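Local coordinates for protein Lic11098 (Leptospira interrogans serogroup Icterohaemorrhagiae serovar copenhageni, PDB 4U08) that is of unknown function but is a leucine-rich repeat protein of a human pathogen, a presumed virulence factor that binds calcium and zinc ions, at residues A[382-385]-A[386-390]; A[289-292]-A[293-296]; A[358-361]-A[362-365]. One frame throughout, in Å; residues are numbered along the deposited sequence.

Contact 1 of 3, residues A[382-385]-A[386-390]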
loop_
_atom_site.group_PDB
_atom_site.type_symbol
_atom_site.label_atom_id
_atom_site.label_comp_id
_atom_site.label_asym_id
_atom_site.label_seq_id
_atom_site.Cartn_x
_atom_site.Cartn_y
_atom_site.Cartn_z
ATOM N N ILE A 382 -22.193 -2.668 -36.508
ATOM C CA ILE A 382 -22.349 -1.935 -35.253
ATOM C C ILE A 382 -23.796 -1.435 -35.090
ATOM O O ILE A 382 -24.379 -1.594 -34.009
ATOM C CB ILE A 382 -21.274 -0.819 -35.153
ATOM C CG1 ILE A 382 -19.815 -1.394 -35.185
ATOM C CG2 ILE A 382 -21.501 0.109 -33.939
ATOM C CD1 ILE A 382 -19.562 -2.930 -34.524
ATOM N N ALA A 383 -24.406 -0.893 -36.174
ATOM C CA ALA A 383 -25.812 -0.453 -36.114
ATOM C C ALA A 383 -26.722 -1.604 -35.644
ATOM O O ALA A 383 -27.586 -1.404 -34.798
ATOM C CB ALA A 383 -26.268 0.069 -37.482
ATOM N N ARG A 384 -26.497 -2.817 -36.171
ATOM C CA ARG A 384 -27.225 -4.022 -35.822
ATOM C C ARG A 384 -26.932 -4.399 -34.351
ATOM O O ARG A 384 -27.865 -4.754 -33.619
ATOM C CB ARG A 384 -26.869 -5.178 -36.790
ATOM C CG ARG A 384 -27.874 -6.286 -36.739
ATOM C CD ARG A 384 -27.559 -7.450 -37.666
ATOM N NE ARG A 384 -28.191 -8.640 -37.106
ATOM C CZ ARG A 384 -27.589 -9.479 -36.275
ATOM N NH1 ARG A 384 -26.296 -9.343 -36.006
ATOM N NH2 ARG A 384 -28.268 -10.471 -35.720
ATOM N N ILE A 385 -25.667 -4.318 -33.907
ATOM C CA ILE A 385 -25.354 -4.623 -32.501
ATOM C C ILE A 385 -26.061 -3.629 -31.551
ATOM O O ILE A 385 -26.571 -4.042 -30.502
ATOM C CB ILE A 385 -23.827 -4.765 -32.245
ATOM C CG1 ILE A 385 -23.315 -6.023 -32.958
ATOM C CG2 ILE A 385 -23.504 -4.854 -30.754
ATOM C CD1 ILE A 385 -21.875 -5.941 -33.434
ATOM N N ARG A 386 -26.153 -2.364 -31.929
ATOM C CA ARG A 386 -26.872 -1.380 -31.106
ATOM C C ARG A 386 -28.326 -1.829 -30.799
ATOM O O ARG A 386 -28.777 -1.678 -29.667
ATOM C CB ARG A 386 -26.897 -0.016 -31.774
ATOM C CG ARG A 386 -25.615 0.746 -31.665
ATOM C CD ARG A 386 -25.747 2.065 -32.423
ATOM N NE ARG A 386 -24.460 2.634 -32.841
ATOM C CZ ARG A 386 -23.594 3.204 -32.010
ATOM N NH1 ARG A 386 -23.844 3.251 -30.711
ATOM N NH2 ARG A 386 -22.454 3.704 -32.470
ATOM N N LYS A 387 -29.033 -2.403 -31.799
ATOM C CA LYS A 387 -30.403 -2.913 -31.647
ATOM C C LYS A 387 -30.436 -4.248 -30.847
ATOM O O LYS A 387 -31.430 -4.542 -30.181
ATOM C CB LYS A 387 -31.086 -3.052 -33.022
ATOM C CG LYS A 387 -31.265 -1.717 -33.745
ATOM C CD LYS A 387 -31.916 -1.883 -35.113
ATOM C CE LYS A 387 -31.965 -0.588 -35.889
ATOM N NZ LYS A 387 -32.732 -0.719 -37.160
ATOM N N LEU A 388 -29.345 -5.022 -30.880
ATOM C CA LEU A 388 -29.242 -6.277 -30.131
ATOM C C LEU A 388 -28.955 -6.017 -28.643
ATOM O O LEU A 388 -29.335 -6.838 -27.800
ATOM C CB LEU A 388 -28.146 -7.195 -30.694
ATOM C CG LEU A 388 -28.332 -7.807 -32.082
ATOM C CD1 LEU A 388 -27.064 -8.547 -32.484
ATOM C CD2 LEU A 388 -29.508 -8.766 -32.107
ATOM N N LEU A 389 -28.283 -4.888 -28.321
ATOM C CA LEU A 389 -27.953 -4.532 -26.936
ATOM C C LEU A 389 -28.531 -3.161 -26.646
ATOM O O LEU A 389 -27.766 -2.212 -26.539
ATOM C CB LEU A 389 -26.422 -4.549 -26.713
ATOM C CG LEU A 389 -25.668 -5.881 -26.956
ATOM C CD1 LEU A 389 -24.161 -5.674 -26.880
ATOM C CD2 LEU A 389 -26.089 -6.950 -25.959
ATOM N N PRO A 390 -29.885 -3.004 -26.571
ATOM C CA PRO A 390 -30.467 -1.653 -26.406
ATOM C C PRO A 390 -30.148 -0.944 -25.100
ATOM O O PRO A 390 -30.225 0.274 -25.053
ATOM C CB PRO A 390 -31.979 -1.893 -26.576
ATOM C CG PRO A 390 -32.182 -3.303 -26.234
ATOM C CD PRO A 390 -30.949 -4.025 -26.688
#

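Contact 2 of 3, residues A[289-292]-A[293-296]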
loop_
_atom_site.group_PDB
_atom_site.type_symbol
_atom_site.label_atom_id
_atom_site.label_comp_id
_atom_site.label_asym_id
_atom_site.label_seq_id
_atom_site.Cartn_x
_atom_site.Cartn_y
_atom_site.Cartn_z
ATOM N N PRO A 289 -2.600 -17.609 -20.299
ATOM C CA PRO A 289 -2.760 -19.066 -20.153
ATOM C C PRO A 289 -4.232 -19.472 -20.119
ATOM O O PRO A 289 -5.078 -18.657 -19.724
ATOM C CB PRO A 289 -2.084 -19.347 -18.809
ATOM C CG PRO A 289 -2.187 -18.064 -18.038
ATOM C CD PRO A 289 -2.057 -16.990 -19.061
ATOM N N GLU A 290 -4.558 -20.723 -20.508
ATOM C CA GLU A 290 -5.952 -21.215 -20.457
ATOM C C GLU A 290 -6.492 -21.186 -19.001
ATOM O O GLU A 290 -7.690 -21.021 -18.775
ATOM C CB GLU A 290 -6.088 -22.623 -21.063
ATOM C CG GLU A 290 -5.320 -23.723 -20.341
ATOM C CD GLU A 290 -5.383 -25.102 -20.977
ATOM O OE1 GLU A 290 -4.326 -25.599 -21.433
ATOM O OE2 GLU A 290 -6.487 -25.693 -21.004
ATOM N N ASN A 291 -5.570 -21.293 -18.034
ATOM C CA ASN A 291 -5.816 -21.301 -16.588
ATOM C C ASN A 291 -6.449 -20.021 -16.055
ATOM O O ASN A 291 -6.969 -20.029 -14.936
ATOM C CB ASN A 291 -4.510 -21.587 -15.863
ATOM C CG ASN A 291 -3.821 -22.851 -16.339
ATOM O OD1 ASN A 291 -3.914 -23.897 -15.686
ATOM N ND2 ASN A 291 -3.153 -22.786 -17.522
ATOM N N ILE A 292 -6.414 -18.925 -16.841
ATOM C CA ILE A 292 -7.028 -17.653 -16.494
ATOM C C ILE A 292 -8.525 -17.856 -16.157
ATOM O O ILE A 292 -9.030 -17.198 -15.245
ATOM C CB ILE A 292 -6.743 -16.558 -17.573
ATOM C CG1 ILE A 292 -6.780 -15.121 -16.968
ATOM C CG2 ILE A 292 -7.649 -16.686 -18.814
ATOM C CD1 ILE A 292 -5.455 -14.685 -16.301
ATOM N N GLY A 293 -9.167 -18.830 -16.824
ATOM C CA GLY A 293 -10.576 -19.193 -16.627
ATOM C C GLY A 293 -10.927 -19.734 -15.256
ATOM O O GLY A 293 -12.103 -19.772 -14.877
ATOM N N GLN A 294 -9.913 -20.185 -14.504
ATOM C CA GLN A 294 -10.129 -20.730 -13.162
ATOM C C GLN A 294 -10.279 -19.636 -12.091
ATOM O O GLN A 294 -10.487 -19.966 -10.918
ATOM C CB GLN A 294 -8.975 -21.665 -12.782
ATOM C CG GLN A 294 -8.863 -22.895 -13.707
ATOM C CD GLN A 294 -7.708 -23.775 -13.336
ATOM O OE1 GLN A 294 -6.556 -23.327 -13.229
ATOM N NE2 GLN A 294 -8.005 -25.053 -13.136
ATOM N N LEU A 295 -10.151 -18.358 -12.476
ATOM C CA LEU A 295 -10.261 -17.215 -11.551
ATOM C C LEU A 295 -11.737 -16.865 -11.347
ATOM O O LEU A 295 -12.220 -15.834 -11.802
ATOM C CB LEU A 295 -9.411 -16.036 -12.041
ATOM C CG LEU A 295 -7.895 -16.317 -12.134
ATOM C CD1 LEU A 295 -7.161 -15.143 -12.771
ATOM C CD2 LEU A 295 -7.302 -16.613 -10.758
ATOM N N GLN A 296 -12.461 -17.768 -10.658
ATOM C CA GLN A 296 -13.915 -17.682 -10.460
ATOM C C GLN A 296 -14.409 -16.462 -9.671
ATOM O O GLN A 296 -15.560 -16.071 -9.835
ATOM C CB GLN A 296 -14.450 -18.993 -9.859
ATOM C CG GLN A 296 -14.367 -20.161 -10.852
ATOM C CD GLN A 296 -15.118 -19.864 -12.140
ATOM O OE1 GLN A 296 -16.349 -19.752 -12.163
ATOM N NE2 GLN A 296 -14.388 -19.654 -13.225
#

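Contact 3 of 3, residues A[358-361]-A[362-365]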
loop_
_atom_site.group_PDB
_atom_site.type_symbol
_atom_site.label_atom_id
_atom_site.label_comp_id
_atom_site.label_asym_id
_atom_site.label_seq_id
_atom_site.Cartn_x
_atom_site.Cartn_y
_atom_site.Cartn_z
ATOM N N PRO A 358 -18.295 -11.635 -32.394
ATOM C CA PRO A 358 -19.130 -12.839 -32.423
ATOM C C PRO A 358 -20.589 -12.474 -32.176
ATOM O O PRO A 358 -20.874 -11.510 -31.455
ATOM C CB PRO A 358 -18.549 -13.696 -31.305
ATOM C CG PRO A 358 -17.846 -12.732 -30.395
ATOM C CD PRO A 358 -17.313 -11.674 -31.282
ATOM N N GLU A 359 -21.504 -13.199 -32.817
ATOM C CA GLU A 359 -22.948 -12.972 -32.643
ATOM C C GLU A 359 -23.350 -13.113 -31.158
ATOM O O GLU A 359 -24.225 -12.377 -30.693
ATOM C CB GLU A 359 -23.756 -13.959 -33.511
ATOM C CG GLU A 359 -25.269 -13.746 -33.455
ATOM C CD GLU A 359 -25.830 -12.398 -33.888
ATOM O OE1 GLU A 359 -26.990 -12.107 -33.517
ATOM O OE2 GLU A 359 -25.155 -11.674 -34.656
ATOM N N GLU A 360 -22.648 -14.010 -30.423
ATOM C CA GLU A 360 -22.819 -14.289 -28.993
ATOM C C GLU A 360 -22.700 -13.055 -28.082
ATOM O O GLU A 360 -23.049 -13.162 -26.908
ATOM C CB GLU A 360 -21.862 -15.399 -28.534
ATOM C CG GLU A 360 -22.183 -16.781 -29.087
ATOM C CD GLU A 360 -21.638 -17.117 -30.467
ATOM O OE1 GLU A 360 -21.047 -16.228 -31.122
ATOM O OE2 GLU A 360 -21.783 -18.289 -30.884
ATOM N N ILE A 361 -22.226 -11.896 -28.604
ATOM C CA ILE A 361 -22.145 -10.623 -27.877
ATOM C C ILE A 361 -23.548 -10.141 -27.455
ATOM O O ILE A 361 -23.687 -9.465 -26.431
ATOM C CB ILE A 361 -21.323 -9.534 -28.640
ATOM C CG1 ILE A 361 -20.777 -8.468 -27.678
ATOM C CG2 ILE A 361 -22.108 -8.900 -29.820
ATOM C CD1 ILE A 361 -19.486 -7.805 -28.118
ATOM N N LYS A 362 -24.586 -10.519 -28.237
ATOM C CA LYS A 362 -25.986 -10.196 -27.950
ATOM C C LYS A 362 -26.458 -10.806 -26.624
ATOM O O LYS A 362 -27.433 -10.339 -26.062
ATOM C CB LYS A 362 -26.902 -10.610 -29.113
ATOM C CG LYS A 362 -27.197 -12.104 -29.222
ATOM C CD LYS A 362 -28.152 -12.352 -30.392
ATOM C CE LYS A 362 -28.287 -13.809 -30.762
ATOM N NZ LYS A 362 -28.618 -13.974 -32.207
ATOM N N GLN A 363 -25.747 -11.825 -26.112
ATOM C CA GLN A 363 -26.044 -12.488 -24.836
ATOM C C GLN A 363 -25.565 -11.660 -23.621
ATOM O O GLN A 363 -25.861 -12.026 -22.483
ATOM C CB GLN A 363 -25.395 -13.883 -24.804
ATOM C CG GLN A 363 -25.810 -14.820 -25.944
ATOM C CD GLN A 363 -24.934 -16.059 -26.079
ATOM O OE1 GLN A 363 -23.999 -16.313 -25.299
ATOM N NE2 GLN A 363 -25.214 -16.871 -27.092
ATOM N N LEU A 364 -24.824 -10.555 -23.856
ATOM C CA LEU A 364 -24.283 -9.687 -22.795
ATOM C C LEU A 364 -25.334 -8.657 -22.360
ATOM O O LEU A 364 -25.166 -7.451 -22.556
ATOM C CB LEU A 364 -22.943 -9.026 -23.250
ATOM C CG LEU A 364 -21.770 -9.975 -23.533
ATOM C CD1 LEU A 364 -20.494 -9.189 -23.809
ATOM C CD2 LEU A 364 -21.530 -10.929 -22.373
ATOM N N LYS A 365 -26.450 -9.167 -21.778
ATOM C CA LYS A 365 -27.638 -8.398 -21.364
ATOM C C LYS A 365 -27.346 -7.328 -20.303
ATOM O O LYS A 365 -28.013 -6.288 -20.263
ATOM C CB LYS A 365 -28.766 -9.350 -20.907
ATOM C CG LYS A 365 -29.213 -10.365 -21.970
ATOM C CD LYS A 365 -30.342 -9.843 -22.880
ATOM C CE LYS A 365 -30.842 -10.904 -23.828
ATOM N NZ LYS A 365 -32.033 -10.443 -24.582
#

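Contact 1 of 3, residues A[382-385]-A[386-390]
Ile-385 and Leu-389, one helical turn apart, carry the apolar side of this contact in helix 379-388. Their side chains lie alongside each other and point the same way, with Ile-385 CG2 4.0 Å from Leu-389 CD1. In Ile-385 the CG2 branch stands anti to the backbone N, which leaves it on the flank that meets the leucine. Both residues are buried, and branched aliphatic side chains suit a helix face turned to the protein interior.

The backbone supplies the hydrogen bonds. Arg-386 N reaches Ile-382 O at 2.8 Å, and Leu-388 N meets Arg-384 O. Leu-389 N closes on Ile-385 O at 2.9 Å. The Lys-387 N bond to Ala-383 O is weak, at 3.5 Å, and additional weak bonds one residue shorter mark the last turn; Leu-389 is the first residue to leave helical geometry.

Two arginines touch aliphatic neighbours with their guanidinium ends. Leu-388 CD1 sits over one face of the Arg-384 guanidinium, 3.7 Å from NH1, while that same nitrogen forms a salt bridge with Glu-359. The leucine therefore covers a flat cation that Glu-359 holds. Arg-386, extended from CG to NE, passes the CG2 methyl of Ile-382 obliquely, with NH2 4.0 Å away, and its NH1 donates to Ile-394 O. Arginine suits both places because its long, extended chain lets the guanidinium touch a neighbouring methyl and still bond to a partner beyond the helix.

The helix follows strand 369-371 and leads into the last strand, 393-395, which Arg-386 grips directly. Inward, Ile-382 touches Leu-377 and Phe-396, and Ile-385 packs on Leu-357, so the helix packs on the loops of the last units of the array.

Contact 2 of 3, residues A[289-292]-A[293-296]
From Glu-290 to Gln-294 the backbone coils as a short 3-10 segment, its bonds running on to Leu-295 N, each N-H bonding to the carbonyl three residues back: Gly-293 N to Glu-290 O, Gln-294 N to Asn-291 O at 3.0 Å, and Leu-295 N to Ile-292 O. The segment belongs to the loop that returns from strand 277-279 to strand 300-302 in this leucine-rich repeat solenoid. Leu-295 then centres an inverse gamma turn that redirects the chain.

Ile-292 and Leu-295 form the apolar side. Their CD1 methyls meet at 3.9 Å, the two side chains crossing at a slant. With CG1 of Ile-292 anti to the backbone N (chi1 -153°), its CD1 can reach the leucine, while CG2 lies 3.3 Å from Gly-293 N. Leu-295 also rests CG on Ile-292 O and touches Leu-272. Both residues are buried, where aliphatic bulk fits the solenoid interior.

On another flank Asn-291 and Gln-294 run alongside each other, their amide planes turned 67° apart. The two amide oxygens, Asn-291 OD1 and Gln-294 OE1, lie 3.7 Å from each other, so the pair touches without bonding; the aliphatic part of the glutamine instead covers a backbone oxygen, CB standing 3.4 Å from Asn-291 O. Polar side chains suit this more open side.

Gln-296 folds its amide back over the turn and also bonds to Gln-317 O. Its NE2 makes a weak hydrogen bond to Gly-293 O at 2.8 Å, with an N-H...O angle of 125°.

Contact 3 of 3, residues A[358-361]-A[362-365]
In the loop of a leucine-rich repeat that runs from strand 346-348 to strand 369-371, a short 3-10 segment is bridged by a salt link between Glu-359 and Lys-362. Lys-362 NZ lies 2.8 Å from Glu-359 OE1 and uses that oxygen's anti lone pair, the one facing away from OE2. The glutamate bends at chi2 (59°) to meet an extended lysine, whose CG stands between its own N and carbonyl carbon and packs 3.3 Å from Glu-359 O. The other carboxylate oxygen has a second cationic partner, Arg-384, and two such neighbours would probably stabilise the glutamate's charge.

In the same turn Lys-362 N bonds to Glu-359 O at 3.1 Å. Glu-360 and Gln-363 lie alongside each other, the amide NE2 3.6 Å from Glu-360 CG and the flat groups 80° apart.

Ile-361 and Leu-364 are buried, and Ile-361 CG1 meets Leu-364 CD1 at 3.9 Å. Aliphatic residues inside and charged or polar ones outside, on a 3-10 turn closed by an inverse gamma turn at Leu-364, fit the convex side of a leucine-rich repeat solenoid.

Contacts 2 and 3 occupy corresponding places in separate repeats, each a 3-10 loop between successive parallel strands, with centres about 21 Å apart and no touch. Contact 1 replaces such a loop with a true helix at the C-terminal end. All three are partly buried: most of the isoleucines and leucines are buried, while Leu-388 is partly exposed. The outer chemistry differs, amides lying together in contact 2, a salt bridge in contact 3 and arginine guanidinium groups touching aliphatic methyls in contact 1. Contacts 1 and 3 adjoin, joined by Arg-384 with Glu-359 and by Leu-389 CD2, which packs against the backbone oxygens of Ile-361, Lys-362 and Leu-364.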